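Local coordinates for succinoglycan biosynthesis protein (Bacillus cereus ATCC 14579, PDB 3B55), which binds a calcium ion and is of unknown reaction, though its erythromycin esterase-like family suggests a hydrolase-type role, at residues Glu82-Ala87 with Pro403-Ile408. The protein carries 1 engineered substitution. Residues are numbered along the deposited sequence; the frame is centred on the assembly and turned at random.
Sequences EATHGA and PIFAGI. With CA (calcium ion), chain B.
Phe-405 reaches across to Thr-84 with one edge of its ring: CE2 lies 4.0 Å from Thr-84 CB, which sits at the rim close to the ring plane, and 3.6 Å from Ala-83 O. With CG anti to the backbone N (chi1 168°), the phenyl group leaves the end of strand 402-405 and comes over the next turn, where the backbone N of Gly-407 stands 3.6 Å above the ring centre. Gly-407, at positive phi, brings its bare CA to 3.5 Å from Ala-83 O in a nearly straight CH...O contact. No direct hydrogen bond crosses the contact, but two waters bridge the segments. One is 2.8 Å from Ala-83 O and also close to Phe-405 O; a second accepts from His-85 N and donates to Gly-407 O at a doubtfully short 2.5 Å, an oxygen also bonded by His-306. Thr-84 OG1 takes the N-H of Gly-86 in an ST turn. Beyond it the His-85 ring presents ND1 to Glu-82 OE2 in a bent His-carboxylate bond (135°), whose 2.4 Å length is likewise doubtful at this resolution, while NE2 binds calcium at 2.4 Å. Lys-94 makes a salt bridge with Glu-82 OE1, and Glu-113 is the second protein ligand. The loop after strand 77-82 thus carries the metal histidine, and 403-408 flanks it beside the calcium site of a protein of the erythromycin esterase-like family.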
loop_
_atom_site.group_PDB
_atom_site.type_symbol
_atom_site.label_atom_id
_atom_site.label_comp_id
_atom_site.label_asym_id
_atom_site.label_seq_id
_atom_site.Cartn_x
_atom_site.Cartn_y
_atom_site.Cartn_z
ATOM N N GLU A 82 4.897 -6.033 0.986
ATOM C CA GLU A 82 6.200 -6.162 1.636
ATOM C C GLU A 82 6.003 -6.968 2.907
ATOM O O GLU A 82 5.143 -6.645 3.720
ATOM C CB GLU A 82 6.816 -4.781 1.934
ATOM C CG GLU A 82 5.831 -3.712 2.374
ATOM C CD GLU A 82 6.393 -2.306 2.169
ATOM O OE1 GLU A 82 6.807 -1.987 1.028
ATOM O OE2 GLU A 82 6.425 -1.517 3.136
ATOM N N ALA A 83 6.778 -8.038 3.058
ATOM C CA ALA A 83 6.658 -8.894 4.232
ATOM C C ALA A 83 6.770 -8.079 5.510
ATOM O O ALA A 83 6.186 -8.431 6.524
ATOM C CB ALA A 83 7.726 -9.993 4.204
ATOM N N THR A 84 7.517 -6.986 5.440
ATOM C CA THR A 84 7.727 -6.098 6.577
ATOM C C THR A 84 8.103 -4.706 6.088
ATOM O O THR A 84 8.619 -4.554 4.979
ATOM C CB THR A 84 8.876 -6.581 7.474
ATOM O OG1 THR A 84 9.182 -5.565 8.432
ATOM C CG2 THR A 84 10.138 -6.860 6.639
ATOM N N HIS A 85 7.863 -3.696 6.920
ATOM C CA HIS A 85 8.208 -2.326 6.558
ATOM C C HIS A 85 9.629 -1.952 6.951
ATOM O O HIS A 85 10.027 -0.800 6.790
ATOM C CB HIS A 85 7.274 -1.328 7.229
ATOM C CG HIS A 85 5.889 -1.348 6.687
ATOM N ND1 HIS A 85 5.618 -1.565 5.353
ATOM C CD2 HIS A 85 4.697 -1.117 7.280
ATOM C CE1 HIS A 85 4.321 -1.461 5.146
ATOM N NE2 HIS A 85 3.741 -1.188 6.299
ATOM N N GLY A 86 10.401 -2.906 7.458
ATOM C CA GLY A 86 11.754 -2.569 7.872
ATOM C C GLY A 86 12.912 -3.351 7.278
ATOM O O GLY A 86 13.931 -3.522 7.942
ATOM N N ALA A 87 12.782 -3.819 6.041
ATOM C CA ALA A 87 13.870 -4.562 5.410
ATOM C C ALA A 87 14.331 -3.898 4.114
ATOM O O ALA A 87 13.518 -3.515 3.265
ATOM C CB ALA A 87 13.450 -6.003 5.142
ATOM N N PRO A 403 1.524 -21.392 9.276
ATOM C CA PRO A 403 2.130 -20.208 9.887
ATOM C C PRO A 403 3.051 -19.435 8.951
ATOM O O PRO A 403 3.750 -20.017 8.113
ATOM C CB PRO A 403 2.896 -20.785 11.071
ATOM C CG PRO A 403 2.139 -22.057 11.391
ATOM C CD PRO A 403 1.896 -22.608 10.020
ATOM N N ILE A 404 3.048 -18.119 9.101
ATOM C CA ILE A 404 3.901 -17.264 8.296
ATOM C C ILE A 404 4.231 -16.020 9.086
ATOM O O ILE A 404 3.405 -15.519 9.847
ATOM C CB ILE A 404 3.231 -16.828 6.979
ATOM C CG1 ILE A 404 4.250 -16.061 6.118
ATOM C CG2 ILE A 404 2.016 -15.945 7.278
ATOM C CD1 ILE A 404 3.842 -15.859 4.660
ATOM N N PHE A 405 5.452 -15.536 8.900
ATOM C CA PHE A 405 5.930 -14.329 9.557
ATOM C C PHE A 405 4.889 -13.215 9.330
ATOM O O PHE A 405 4.472 -12.968 8.205
ATOM C CB PHE A 405 7.291 -13.978 8.943
ATOM C CG PHE A 405 7.793 -12.614 9.295
ATOM C CD1 PHE A 405 8.184 -12.307 10.596
ATOM C CD2 PHE A 405 7.907 -11.639 8.310
ATOM C CE1 PHE A 405 8.686 -11.048 10.905
ATOM C CE2 PHE A 405 8.407 -10.377 8.608
ATOM C CZ PHE A 405 8.799 -10.083 9.907
ATOM N N ALA A 406 4.460 -12.553 10.405
ATOM C CA ALA A 406 3.450 -11.499 10.304
ATOM C C ALA A 406 3.993 -10.146 9.861
ATOM O O ALA A 406 3.352 -9.431 9.083
ATOM C CB ALA A 406 2.716 -11.361 11.631
ATOM N N GLY A 407 5.161 -9.785 10.375
ATOM C CA GLY A 407 5.774 -8.531 9.984
ATOM C C GLY A 407 5.149 -7.235 10.474
ATOM O O GLY A 407 5.238 -6.212 9.786
ATOM N N ILE A 408 4.519 -7.261 11.643
ATOM C CA ILE A 408 3.911 -6.052 12.190
ATOM C C ILE A 408 5.025 -5.073 12.593
ATOM O O ILE A 408 6.119 -5.482 12.991
ATOM C CB ILE A 408 3.017 -6.377 13.399
ATOM C CG1 ILE A 408 1.939 -7.375 12.978
ATOM C CG2 ILE A 408 2.352 -5.106 13.919
ATOM C CD1 ILE A 408 1.156 -6.924 11.744
HETATM CA CA CA B . 1.597 -0.699 7.211
HETATM O O HOH W 1 4.316 -10.523 6.059
HETATM O O HOH W 2 6.404 -3.987 9.415
#